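Local atomic coordinates of Two-component system sensor histidine kinase (Bacteroides thetaiotaomicron, PDB entry 3OTT), a protein that probably senses saccharides through this extracellular part and relays the signal as a histidine kinase that also controls transcription. Residues L637-I643 with N673-S679; A389-I394 with T418-Y423; F101-R106 with L117-N121; G537-I541 with I582-M587. All blocks are in the same frame, centred on the assembly; numbering follows the deposited sequence.

How the contacts relate
The four contacts are spread over three domains of the extracellular part: two seven-bladed beta-propellers and a C-terminal beta-sandwich. Along the chain the order is contact 3, contact 2, contact 4, contact 1. Contact 3 lies in a blade of the first propeller. Contacts 2 and 4 join neighbouring blades of the second, and their centres are about 31 Å apart. Contact 1 pairs two strands in one sheet of the sandwich, its centre about 37 Å from that of contact 3 and about 57 Å from that of contact 2. No two contacts touch. Contact 3 thus holds strands within a blade, contacts 2 and 4 hold blades together, and contact 1 belongs to the domain after both propellers.

Contact 1 (L637-I643 with N673-S679); sequences LLTALYI and NLSFELS
The Tyr642 ring has Ser675 O at its edge, close to the ring plane, while Arg711 makes a cation-pi contact with the same ring. Glu677 OE2 approaches obliquely and takes the phenol hydrogen bond, 2.9 Å from Tyr642 OH. The ring and carboxylate planes are 48° apart, and the hydroxyl meets OE2 from well above the carboxylate plane. Glu677 gets there on a side chain extended beyond CG (chi2 173°), and its OE2 also forms a salt bridge with Arg711, which probably stabilises the carboxylate in its charged form. A phenylalanine in place of Tyr642 would probably leave Glu677 OE2 with the arginine but without its hydroxyl donor, and the carboxylate freer to turn. Strands 637-643 and 674-679 are an antiparallel pair in the beta-sandwich at the end of this extracellular part, which carries the Y_Y_Y family sequence, and the pair has a beta bulge: Thr639 N gives its hydrogen to Glu677 O at 3.0 Å, and Glu677 N returns one to Ala640 O at 3.1 Å, with the register slipping by one residue there. Beyond the bulge, Tyr642 and Ser675 exchange two backbone bonds, both 2.9 Å between N and O. The other face of the sheet is apolar. Leu641 lies alongside Phe676, its CD1 reaching the ring obliquely at 3.6 Å from CE2, and Ile643 CG1 sits beside Leu674 CD2 at 3.9 Å. Phe676, Leu638 and Leu678 turn this face against strand 720-728 of the second sheet. Thr639 OG1 and Ser679 OG instead bond to Asp47, in the first propeller.

Contact 2 (A389-I394 with T418-Y423); sequences ATDGSI and TNWTYY
Ser393 and Asn419 meet at the tight end of this contact, where Ser393 N donates to Asn419 O at 2.7 Å. A second backbone bond, Thr421 N to Thr390 O, is longer at 3.1 Å. Beside it Thr421 keeps its hydroxyl on the side of its own backbone nitrogen (chi1 -67°), from where OG1 reaches back to donate to Thr418 O, 2.7 Å away. Ile394 CG2 lies against the Thr421 side chain, though how closely their methyls pack is doubtful in the model. The bend facing Thr421 is fixed from within: Thr390 OG1 accepts from Gly392 N in an ST turn and donates to Ser393 O at 2.8 Å. The other side is looser and wetter. Trp420 meets Asp391 O with the edge of its indole, CD1 lying 3.2 Å from that oxygen near the ring plane. A water bridges the side chains of Asp391 and Tyr422, donating to Asp391 OD1 at 3.0 Å and lying 2.7 Å from Tyr422 OH, while also sitting over the rim of one Trp420 face. Asp391 OD2 is taken by a salt bridge to Arg376, and Arg131 of the second subunit packs on Trp420. The arrangement is that of adjacent beta-propeller blades: the tight turn joining strands 386-390 and 393-398 of one blade docks on the entry to strand 421-426, the first strand of the next.

Contact 3 (F101-R106 with L117-N121); sequences FPTDVR and LGALN
Val105 and Ala119 form an antiparallel non-hydrogen-bonded pair, their CA atoms 4.1 Å apart, flanked by backbone bonds from Arg106 N to Gly118 O (2.8 Å) and from Leu120 N to Asp104 O (2.9 Å). Past the pair, Arg106 and Leu120 cross, Leu120 CG lying 3.8 Å above the guanidinium plane toward its rim and Leu120 CD1 3.5 Å from Arg106 NH2. A bend at the second torsion (chi2 -69°) folds the arginine back, and NH1 donates to Val105 O, which lies in the guanidinium plane while NH1 stands well above the carbonyl plane. The same arginine makes a cation-pi contact with Tyr66. This is the open end of the hairpin of strands 105-111 and 114-119, the first two strands of a blade in the first propeller. With a serine in place of Arg106, Leu120 would probably lose the flat group it packs on and Tyr66 its cation-pi partner. On the buried side, Leu117 CD1 meets the Phe101 ring obliquely, 4.2 Å from Phe101 CD1, and the ring stands edge-to-face with Tyr126. A water links the two loops, donating to Thr103 O and accepting from Asn121 N.

Contact 4 (G537-I541 with I582-M587); sequences GVMRI and IDRKTM
Arg540 NH1 is held by two backbone carbonyls at once, Arg584 O at 2.8 Å and Lys585 O at 3.0 Å. Both oxygens lie at the edge of the guanidinium, within a few degrees of its plane, but NH1 comes to Lys585 O from above the carbonyl plane, 44° out of it. The arginine leaves its strand fully stretched (chi1 -175°) and bends only at the third torsion, which brings the flat group over Met587. There Met587 SD sits 3.8 Å above the centre of one guanidinium face, and its CE touches Arg540 CB. The two carbonyls and the sulfur together probably limit both the tilt and the rotation of the group. In the second propeller this puts the third strand of one blade, 537-542, against the turn that joins strands 578-583 and 589-591 of the next. That turn is shaped by Asp583: its OD1 accepts from Lys585 N at 2.6 Å and Thr586 N at 2.7 Å, from opposite faces of the carboxylate plane. The first bond makes an Asx turn and the two together an Asx motif, and Met587 N closes on Asp583 O. The Arg584 side chain runs elsewhere, to salt bridges with Asp525 and Asp527. Deeper in, Val538 and Ile582 reach toward each other tip to tip, CG2 and CD1 4.0 Å apart, with Trp531 packing on Val538 and Ile571 on Ile582.

Contact 1 (L637-I643 with N673-S679)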
loop_
_atom_site.group_PDB
_atom_site.type_symbol
_atom_site.label_atom_id
_atom_site.label_comp_id
_atom_site.label_asym_id
_atom_site.label_seq_id
_atom_site.Cartn_x
_atom_site.Cartn_y
_atom_site.Cartn_z
ATOM N N LEU B 637 7.562 27.268 4.902
ATOM C CA LEU B 637 8.437 27.423 3.755
ATOM C C LEU B 637 8.722 28.899 3.518
ATOM O O LEU B 637 7.919 29.784 3.823
ATOM C CB LEU B 637 7.731 27.021 2.465
ATOM C CG LEU B 637 7.273 25.618 2.051
ATOM C CD1 LEU B 637 6.195 25.049 2.969
ATOM C CD2 LEU B 637 6.708 25.719 0.611
ATOM N N LEU B 638 9.845 29.154 2.892
ATOM C CA LEU B 638 10.167 30.487 2.472
ATOM C C LEU B 638 9.873 30.531 0.996
ATOM O O LEU B 638 10.275 29.649 0.264
ATOM C CB LEU B 638 11.653 30.723 2.764
ATOM C CG LEU B 638 12.080 31.545 3.985
ATOM C CD1 LEU B 638 11.096 31.513 5.081
ATOM C CD2 LEU B 638 13.474 31.088 4.435
ATOM N N THR B 639 9.166 31.546 0.545
ATOM C CA THR B 639 8.632 31.503 -0.820
ATOM C C THR B 639 9.113 32.676 -1.645
ATOM O O THR B 639 8.861 32.739 -2.876
ATOM C CB THR B 639 7.061 31.424 -0.816
ATOM O OG1 THR B 639 6.536 32.493 -0.039
ATOM C CG2 THR B 639 6.592 30.167 -0.090
ATOM N N ALA B 640 9.807 33.620 -0.997
ATOM C CA ALA B 640 10.410 34.740 -1.751
ATOM C C ALA B 640 11.558 35.430 -1.029
ATOM O O ALA B 640 11.519 35.652 0.161
ATOM C CB ALA B 640 9.348 35.752 -2.107
ATOM N N LEU B 641 12.580 35.812 -1.789
ATOM C CA LEU B 641 13.661 36.604 -1.246
ATOM C C LEU B 641 13.717 37.945 -1.994
ATOM O O LEU B 641 13.738 37.961 -3.215
ATOM C CB LEU B 641 14.995 35.860 -1.425
ATOM C CG LEU B 641 16.288 36.622 -1.047
ATOM C CD1 LEU B 641 16.328 36.920 0.433
ATOM C CD2 LEU B 641 17.495 35.824 -1.415
ATOM N N TYR B 642 13.725 39.058 -1.256
ATOM C CA TYR B 642 13.940 40.379 -1.821
ATOM C C TYR B 642 15.255 40.960 -1.326
ATOM O O TYR B 642 15.633 40.804 -0.135
ATOM C CB TYR B 642 12.827 41.336 -1.400
ATOM C CG TYR B 642 11.431 40.990 -1.874
ATOM C CD1 TYR B 642 10.729 39.954 -1.267
ATOM C CD2 TYR B 642 10.811 41.714 -2.890
ATOM C CE1 TYR B 642 9.437 39.612 -1.677
ATOM C CE2 TYR B 642 9.466 41.401 -3.318
ATOM C CZ TYR B 642 8.815 40.330 -2.677
ATOM O OH TYR B 642 7.564 39.920 -2.989
ATOM N N ILE B 643 15.945 41.625 -2.245
ATOM C CA ILE B 643 17.136 42.390 -1.936
ATOM C C ILE B 643 16.849 43.801 -2.437
ATOM O O ILE B 643 16.401 43.990 -3.588
ATOM C CB ILE B 643 18.370 41.816 -2.649
ATOM C CG1 ILE B 643 18.737 40.461 -2.047
ATOM C CG2 ILE B 643 19.549 42.849 -2.638
ATOM C CD1 ILE B 643 19.467 39.560 -2.993
ATOM N N ASN B 673 20.013 44.557 2.535
ATOM C CA ASN B 673 18.664 45.011 2.850
ATOM C C ASN B 673 17.706 43.960 2.302
ATOM O O ASN B 673 17.461 43.891 1.112
ATOM C CB ASN B 673 18.433 46.430 2.305
ATOM C CG ASN B 673 19.342 47.491 3.023
ATOM O OD1 ASN B 673 19.020 47.967 4.105
ATOM N ND2 ASN B 673 20.475 47.846 2.394
ATOM N N LEU B 674 17.238 43.099 3.206
ATOM C CA LEU B 674 16.638 41.807 2.889
ATOM C C LEU B 674 15.180 41.667 3.337
ATOM O O LEU B 674 14.797 42.151 4.422
ATOM C CB LEU B 674 17.437 40.696 3.552
ATOM C CG LEU B 674 18.942 40.684 3.344
ATOM C CD1 LEU B 674 19.453 39.464 3.999
ATOM C CD2 LEU B 674 19.314 40.691 1.824
ATOM N N SER B 675 14.362 41.058 2.476
ATOM C CA SER B 675 13.010 40.648 2.881
ATOM C C SER B 675 12.760 39.217 2.500
ATOM O O SER B 675 13.356 38.709 1.582
ATOM C CB SER B 675 11.905 41.525 2.315
ATOM O OG SER B 675 11.940 42.775 2.904
ATOM N N PHE B 676 11.872 38.595 3.238
ATOM C CA PHE B 676 11.602 37.171 3.172
ATOM C C PHE B 676 10.089 37.100 3.305
ATOM O O PHE B 676 9.535 37.716 4.247
ATOM C CB PHE B 676 12.239 36.451 4.383
ATOM C CG PHE B 676 13.753 36.550 4.433
ATOM C CD1 PHE B 676 14.381 37.564 5.150
ATOM C CD2 PHE B 676 14.544 35.664 3.728
ATOM C CE1 PHE B 676 15.835 37.679 5.178
ATOM C CE2 PHE B 676 15.958 35.765 3.780
ATOM C CZ PHE B 676 16.586 36.805 4.505
ATOM N N GLU B 677 9.426 36.390 2.389
ATOM C CA GLU B 677 8.041 35.976 2.603
ATOM C C GLU B 677 8.043 34.544 3.037
ATOM O O GLU B 677 8.832 33.760 2.568
ATOM C CB GLU B 677 7.188 36.132 1.343
ATOM C CG GLU B 677 6.972 37.588 1.021
ATOM C CD GLU B 677 6.295 37.806 -0.299
ATOM O OE1 GLU B 677 5.908 36.806 -0.960
ATOM O OE2 GLU B 677 6.169 38.988 -0.682
ATOM N N LEU B 678 7.104 34.207 3.892
ATOM C CA LEU B 678 7.031 32.878 4.507
ATOM C C LEU B 678 5.609 32.345 4.286
ATOM O O LEU B 678 4.662 33.128 4.182
ATOM C CB LEU B 678 7.354 32.979 6.023
ATOM C CG LEU B 678 6.322 33.700 6.899
ATOM C CD1 LEU B 678 5.256 32.742 7.476
ATOM C CD2 LEU B 678 6.998 34.400 8.029
ATOM N N SER B 679 5.436 31.041 4.238
ATOM C CA SER B 679 4.063 30.508 4.243
ATOM C C SER B 679 4.045 29.080 4.759
ATOM O O SER B 679 4.987 28.329 4.526
ATOM C CB SER B 679 3.486 30.557 2.818
ATOM O OG SER B 679 2.282 29.815 2.739
#

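Contact 2 (A389-I394 with T418-Y423)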
loop_
_atom_site.group_PDB
_atom_site.type_symbol
_atom_site.label_atom_id
_atom_site.label_comp_id
_atom_site.label_asym_id
_atom_site.label_seq_id
_atom_site.Cartn_x
_atom_site.Cartn_y
_atom_site.Cartn_z
ATOM N N ALA B 389 -2.948 -5.370 27.532
ATOM C CA ALA B 389 -3.724 -6.557 27.759
ATOM C C ALA B 389 -4.185 -7.023 26.397
ATOM O O ALA B 389 -4.633 -6.190 25.549
ATOM C CB ALA B 389 -4.949 -6.264 28.705
ATOM N N THR B 390 -4.067 -8.339 26.182
ATOM C CA THR B 390 -4.416 -8.951 24.901
ATOM C C THR B 390 -5.071 -10.327 25.085
ATOM O O THR B 390 -5.119 -10.828 26.223
ATOM C CB THR B 390 -3.162 -9.172 23.974
ATOM O OG1 THR B 390 -2.479 -10.363 24.349
ATOM C CG2 THR B 390 -2.202 -7.965 23.903
ATOM N N ASP B 391 -5.519 -10.958 23.977
ATOM C CA ASP B 391 -6.094 -12.305 24.006
ATOM C C ASP B 391 -5.009 -13.354 24.026
ATOM O O ASP B 391 -5.321 -14.548 24.020
ATOM C CB ASP B 391 -7.061 -12.586 22.801
ATOM C CG ASP B 391 -8.467 -11.998 23.006
ATOM O OD1 ASP B 391 -8.741 -11.423 24.100
ATOM O OD2 ASP B 391 -9.284 -12.045 22.059
ATOM N N GLY B 392 -3.746 -12.903 24.079
ATOM C CA GLY B 392 -2.581 -13.730 24.379
ATOM C C GLY B 392 -1.867 -13.235 25.662
ATOM O O GLY B 392 -0.637 -13.049 25.675
ATOM N N SER B 393 -2.644 -13.034 26.726
ATOM C CA SER B 393 -2.167 -12.649 28.056
ATOM C C SER B 393 -1.599 -11.214 28.058
ATOM O O SER B 393 -1.854 -10.452 27.121
ATOM C CB SER B 393 -1.183 -13.697 28.639
ATOM O OG SER B 393 -0.857 -13.418 30.014
ATOM N N ILE B 394 -0.871 -10.847 29.119
ATOM C CA ILE B 394 -0.374 -9.516 29.297
ATOM C C ILE B 394 1.085 -9.399 28.864
ATOM O O ILE B 394 1.856 -10.335 28.963
ATOM C CB ILE B 394 -0.552 -9.043 30.752
ATOM C CG1 ILE B 394 0.147 -9.959 31.767
ATOM C CG2 ILE B 394 -1.994 -9.043 31.101
ATOM C CD1 ILE B 394 0.489 -9.201 33.090
ATOM N N THR B 418 -4.577 -16.193 32.681
ATOM C CA THR B 418 -4.629 -14.832 32.205
ATOM C C THR B 418 -4.593 -14.711 30.657
ATOM O O THR B 418 -4.409 -13.633 30.109
ATOM C CB THR B 418 -3.459 -14.121 32.929
ATOM O OG1 THR B 418 -3.744 -12.760 33.108
ATOM C CG2 THR B 418 -2.191 -14.272 32.203
ATOM N N ASN B 419 -4.793 -15.817 29.945
ATOM C CA ASN B 419 -4.770 -15.840 28.463
ATOM C C ASN B 419 -5.593 -14.759 27.788
ATOM O O ASN B 419 -5.121 -14.107 26.864
ATOM C CB ASN B 419 -5.285 -17.191 27.934
ATOM C CG ASN B 419 -4.270 -18.300 28.095
ATOM O OD1 ASN B 419 -3.078 -18.059 28.412
ATOM N ND2 ASN B 419 -4.731 -19.552 27.887
ATOM N N TRP B 420 -6.833 -14.593 28.261
ATOM C CA TRP B 420 -7.726 -13.560 27.766
ATOM C C TRP B 420 -7.829 -12.393 28.737
ATOM O O TRP B 420 -8.699 -12.375 29.570
ATOM C CB TRP B 420 -9.118 -14.162 27.476
ATOM C CG TRP B 420 -9.088 -15.233 26.387
ATOM C CD1 TRP B 420 -8.057 -15.488 25.495
ATOM C CD2 TRP B 420 -10.134 -16.162 26.064
ATOM N NE1 TRP B 420 -8.420 -16.499 24.647
ATOM C CE2 TRP B 420 -9.687 -16.927 24.959
ATOM C CE3 TRP B 420 -11.423 -16.403 26.582
ATOM C CZ2 TRP B 420 -10.474 -17.947 24.371
ATOM C CZ3 TRP B 420 -12.220 -17.416 25.993
ATOM C CH2 TRP B 420 -11.731 -18.176 24.894
ATOM N N THR B 421 -6.956 -11.415 28.600
ATOM C CA THR B 421 -6.893 -10.244 29.475
ATOM C C THR B 421 -7.586 -9.025 28.906
ATOM O O THR B 421 -7.322 -8.670 27.758
ATOM C CB THR B 421 -5.396 -9.907 29.823
ATOM O OG1 THR B 421 -4.900 -10.992 30.627
ATOM C CG2 THR B 421 -5.326 -8.608 30.717
ATOM N N TYR B 422 -8.476 -8.392 29.693
ATOM C CA TYR B 422 -9.309 -7.273 29.205
ATOM C C TYR B 422 -8.869 -5.943 29.736
ATOM O O TYR B 422 -9.096 -4.960 29.044
ATOM C CB TYR B 422 -10.833 -7.426 29.533
ATOM C CG TYR B 422 -11.498 -8.356 28.532
ATOM C CD1 TYR B 422 -11.058 -9.684 28.395
ATOM C CD2 TYR B 422 -12.506 -7.894 27.665
ATOM C CE1 TYR B 422 -11.631 -10.559 27.439
ATOM C CE2 TYR B 422 -13.085 -8.778 26.694
ATOM C CZ TYR B 422 -12.637 -10.093 26.601
ATOM O OH TYR B 422 -13.185 -10.959 25.687
ATOM N N TYR B 423 -8.271 -5.908 30.938
ATOM C CA TYR B 423 -7.957 -4.639 31.586
ATOM C C TYR B 423 -6.893 -4.862 32.647
ATOM O O TYR B 423 -6.800 -5.950 33.277
ATOM C CB TYR B 423 -9.225 -4.034 32.239
ATOM C CG TYR B 423 -9.442 -2.554 32.063
ATOM C CD1 TYR B 423 -9.774 -2.020 30.803
ATOM C CD2 TYR B 423 -9.340 -1.680 33.140
ATOM C CE1 TYR B 423 -9.990 -0.649 30.617
ATOM C CE2 TYR B 423 -9.540 -0.305 32.957
ATOM C CZ TYR B 423 -9.880 0.183 31.693
ATOM O OH TYR B 423 -10.064 1.536 31.508
HETATM O O HOH W 1 -11.374 -12.722 24.775
#

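Contact 3 (F101-R106 with L117-N121)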
loop_
_atom_site.group_PDB
_atom_site.type_symbol
_atom_site.label_atom_id
_atom_site.label_comp_id
_atom_site.label_asym_id
_atom_site.label_seq_id
_atom_site.Cartn_x
_atom_site.Cartn_y
_atom_site.Cartn_z
ATOM N N PHE B 101 9.646 19.329 -30.111
ATOM C CA PHE B 101 8.294 18.958 -29.744
ATOM C C PHE B 101 7.290 19.503 -30.760
ATOM O O PHE B 101 7.545 20.517 -31.388
ATOM C CB PHE B 101 7.996 19.529 -28.356
ATOM C CG PHE B 101 8.654 18.747 -27.193
ATOM C CD1 PHE B 101 8.366 17.365 -26.979
ATOM C CD2 PHE B 101 9.522 19.394 -26.300
ATOM C CE1 PHE B 101 8.937 16.679 -25.935
ATOM C CE2 PHE B 101 10.102 18.707 -25.207
ATOM C CZ PHE B 101 9.824 17.349 -25.024
ATOM N N PRO B 102 6.131 18.855 -30.913
ATOM C CA PRO B 102 5.095 19.474 -31.731
ATOM C C PRO B 102 4.575 20.758 -31.076
ATOM O O PRO B 102 4.704 20.929 -29.876
ATOM C CB PRO B 102 3.991 18.419 -31.751
ATOM C CG PRO B 102 4.129 17.714 -30.499
ATOM C CD PRO B 102 5.636 17.640 -30.239
ATOM N N THR B 103 4.013 21.640 -31.891
ATOM C CA THR B 103 3.425 22.896 -31.496
ATOM C C THR B 103 1.976 22.728 -30.968
ATOM O O THR B 103 1.353 21.677 -31.163
ATOM C CB THR B 103 3.418 23.856 -32.742
ATOM O OG1 THR B 103 2.622 23.290 -33.792
ATOM C CG2 THR B 103 4.868 24.135 -33.278
ATOM N N ASP B 104 1.443 23.751 -30.289
ATOM C CA ASP B 104 -0.014 23.794 -29.982
ATOM C C ASP B 104 -0.522 22.571 -29.191
ATOM O O ASP B 104 -1.548 21.937 -29.555
ATOM C CB ASP B 104 -0.834 23.951 -31.283
ATOM C CG ASP B 104 -0.376 25.151 -32.122
ATOM O OD1 ASP B 104 -0.207 26.280 -31.535
ATOM O OD2 ASP B 104 -0.162 24.977 -33.363
ATOM N N VAL B 105 0.219 22.226 -28.140
ATOM C CA VAL B 105 -0.165 21.218 -27.199
ATOM C C VAL B 105 -1.333 21.731 -26.328
ATOM O O VAL B 105 -1.336 22.926 -25.836
ATOM C CB VAL B 105 1.039 20.864 -26.346
ATOM C CG1 VAL B 105 0.672 19.964 -25.198
ATOM C CG2 VAL B 105 2.142 20.204 -27.230
ATOM N N ARG B 106 -2.264 20.813 -26.063
ATOM C CA ARG B 106 -3.515 21.160 -25.422
ATOM C C ARG B 106 -3.766 20.229 -24.253
ATOM O O ARG B 106 -4.482 20.585 -23.333
ATOM C CB ARG B 106 -4.691 21.063 -26.398
ATOM C CG ARG B 106 -4.800 22.163 -27.418
ATOM C CD ARG B 106 -5.190 23.512 -26.760
ATOM N NE ARG B 106 -5.235 24.590 -27.762
ATOM C CZ ARG B 106 -4.146 25.186 -28.241
ATOM N NH1 ARG B 106 -2.934 24.796 -27.828
ATOM N NH2 ARG B 106 -4.253 26.190 -29.116
ATOM N N LEU B 117 0.836 13.263 -25.453
ATOM C CA LEU B 117 0.688 14.667 -25.812
ATOM C C LEU B 117 -0.393 14.728 -26.844
ATOM O O LEU B 117 -0.318 14.044 -27.884
ATOM C CB LEU B 117 1.991 15.224 -26.481
ATOM C CG LEU B 117 3.315 15.015 -25.725
ATOM C CD1 LEU B 117 4.600 15.464 -26.497
ATOM C CD2 LEU B 117 3.216 15.721 -24.314
ATOM N N GLY B 118 -1.397 15.554 -26.574
ATOM C CA GLY B 118 -2.404 15.887 -27.564
ATOM C C GLY B 118 -2.270 17.339 -28.036
ATOM O O GLY B 118 -2.201 18.271 -27.215
ATOM N N ALA B 119 -2.313 17.533 -29.345
ATOM C CA ALA B 119 -2.086 18.834 -29.947
ATOM C C ALA B 119 -3.151 19.180 -30.992
ATOM O O ALA B 119 -3.986 18.348 -31.352
ATOM C CB ALA B 119 -0.659 18.888 -30.580
ATOM N N LEU B 120 -3.128 20.417 -31.471
ATOM C CA LEU B 120 -4.100 20.870 -32.444
ATOM C C LEU B 120 -3.975 20.090 -33.727
ATOM O O LEU B 120 -4.983 19.950 -34.449
ATOM C CB LEU B 120 -3.966 22.367 -32.733
ATOM C CG LEU B 120 -4.650 23.300 -31.718
ATOM C CD1 LEU B 120 -4.812 24.720 -32.296
ATOM C CD2 LEU B 120 -6.016 22.754 -31.225
ATOM N N ASN B 121 -2.757 19.618 -34.043
ATOM C CA ASN B 121 -2.591 18.757 -35.225
ATOM C C ASN B 121 -1.862 17.418 -35.069
ATOM O O ASN B 121 -1.138 17.017 -35.949
ATOM C CB ASN B 121 -2.095 19.556 -36.469
ATOM C CG ASN B 121 -2.510 18.856 -37.851
ATOM O OD1 ASN B 121 -1.656 18.497 -38.685
ATOM N ND2 ASN B 121 -3.812 18.675 -38.053
HETATM O O HOH W 2 0.186 20.286 -33.512
#

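Contact 4 (G537-I541 with I582-M587)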
loop_
_atom_site.group_PDB
_atom_site.type_symbol
_atom_site.label_atom_id
_atom_site.label_comp_id
_atom_site.label_asym_id
_atom_site.label_seq_id
_atom_site.Cartn_x
_atom_site.Cartn_y
_atom_site.Cartn_z
ATOM N N GLY B 537 -28.105 5.388 27.468
ATOM C CA GLY B 537 -27.971 6.269 28.613
ATOM C C GLY B 537 -26.705 6.013 29.434
ATOM O O GLY B 537 -25.916 5.051 29.170
ATOM N N VAL B 538 -26.465 6.917 30.382
ATOM C CA VAL B 538 -25.348 6.745 31.305
ATOM C C VAL B 538 -25.822 7.030 32.722
ATOM O O VAL B 538 -26.836 7.654 32.922
ATOM C CB VAL B 538 -24.121 7.706 30.995
ATOM C CG1 VAL B 538 -23.695 7.618 29.558
ATOM C CG2 VAL B 538 -24.470 9.140 31.344
ATOM N N MET B 539 -25.036 6.596 33.689
ATOM C CA MET B 539 -25.336 6.777 35.083
ATOM C C MET B 539 -24.066 7.328 35.744
ATOM O O MET B 539 -22.946 6.750 35.551
ATOM C CB MET B 539 -25.670 5.424 35.729
ATOM C CG MET B 539 -25.745 5.449 37.265
ATOM S SD MET B 539 -26.724 4.059 37.998
ATOM C CE MET B 539 -25.397 3.251 38.667
ATOM N N ARG B 540 -24.243 8.395 36.527
ATOM C CA ARG B 540 -23.146 8.978 37.285
ATOM C C ARG B 540 -23.265 8.557 38.740
ATOM O O ARG B 540 -24.277 8.755 39.345
ATOM C CB ARG B 540 -23.174 10.501 37.174
ATOM C CG ARG B 540 -21.981 11.153 37.843
ATOM C CD ARG B 540 -22.013 12.692 37.778
ATOM N NE ARG B 540 -23.162 13.149 38.549
ATOM C CZ ARG B 540 -23.704 14.365 38.494
ATOM N NH1 ARG B 540 -23.242 15.318 37.694
ATOM N NH2 ARG B 540 -24.737 14.615 39.236
ATOM N N ILE B 541 -22.206 8.003 39.294
ATOM C CA ILE B 541 -22.190 7.472 40.630
ATOM C C ILE B 541 -21.179 8.219 41.491
ATOM O O ILE B 541 -20.041 8.399 41.078
ATOM C CB ILE B 541 -21.772 6.007 40.590
ATOM C CG1 ILE B 541 -22.867 5.175 39.919
ATOM C CG2 ILE B 541 -21.512 5.430 42.000
ATOM C CD1 ILE B 541 -22.376 3.782 39.473
ATOM N N ILE B 582 -21.552 15.042 27.002
ATOM C CA ILE B 582 -22.396 15.179 28.190
ATOM C C ILE B 582 -21.644 15.971 29.226
ATOM O O ILE B 582 -20.507 15.630 29.571
ATOM C CB ILE B 582 -22.715 13.791 28.809
ATOM C CG1 ILE B 582 -23.410 12.881 27.787
ATOM C CG2 ILE B 582 -23.523 13.894 30.094
ATOM C CD1 ILE B 582 -23.367 11.388 28.232
ATOM N N ASP B 583 -22.290 16.990 29.768
ATOM C CA ASP B 583 -21.605 17.853 30.714
ATOM C C ASP B 583 -21.490 17.125 32.035
ATOM O O ASP B 583 -22.462 16.576 32.509
ATOM C CB ASP B 583 -22.362 19.169 30.904
ATOM C CG ASP B 583 -21.765 20.022 32.039
ATOM O OD1 ASP B 583 -21.989 19.728 33.239
ATOM O OD2 ASP B 583 -21.040 20.980 31.717
ATOM N N ARG B 584 -20.310 17.131 32.635
ATOM C CA ARG B 584 -20.093 16.329 33.828
ATOM C C ARG B 584 -20.888 16.782 35.071
ATOM O O ARG B 584 -21.115 15.977 35.973
ATOM C CB ARG B 584 -18.609 16.193 34.138
ATOM C CG ARG B 584 -17.890 15.263 33.141
ATOM C CD ARG B 584 -16.483 14.843 33.659
ATOM N NE ARG B 584 -15.511 15.927 33.874
ATOM C CZ ARG B 584 -15.115 16.392 35.074
ATOM N NH1 ARG B 584 -15.611 15.905 36.202
ATOM N NH2 ARG B 584 -14.211 17.369 35.163
ATOM N N LYS B 585 -21.300 18.048 35.121
ATOM C CA LYS B 585 -22.023 18.547 36.306
ATOM C C LYS B 585 -23.543 18.544 36.095
ATOM O O LYS B 585 -24.266 18.015 36.951
ATOM C CB LYS B 585 -21.476 19.908 36.824
ATOM C CG LYS B 585 -20.031 19.816 37.443
ATOM C CD LYS B 585 -19.603 21.152 38.196
ATOM C CE LYS B 585 -19.045 22.317 37.290
ATOM N NZ LYS B 585 -19.133 23.754 37.899
ATOM N N THR B 586 -24.023 19.041 34.947
ATOM C CA THR B 586 -25.477 19.088 34.709
ATOM C C THR B 586 -26.040 17.797 34.132
ATOM O O THR B 586 -27.223 17.512 34.281
ATOM C CB THR B 586 -25.882 20.200 33.742
ATOM O OG1 THR B 586 -25.358 19.879 32.443
ATOM C CG2 THR B 586 -25.386 21.580 34.236
ATOM N N MET B 587 -25.196 17.057 33.426
ATOM C CA MET B 587 -25.600 15.817 32.728
ATOM C C MET B 587 -26.469 16.019 31.472
ATOM O O MET B 587 -27.012 15.029 30.959
ATOM C CB MET B 587 -26.217 14.766 33.668
ATOM C CG MET B 587 -25.208 14.194 34.640
ATOM S SD MET B 587 -25.887 12.913 35.707
ATOM C CE MET B 587 -25.855 11.426 34.642
#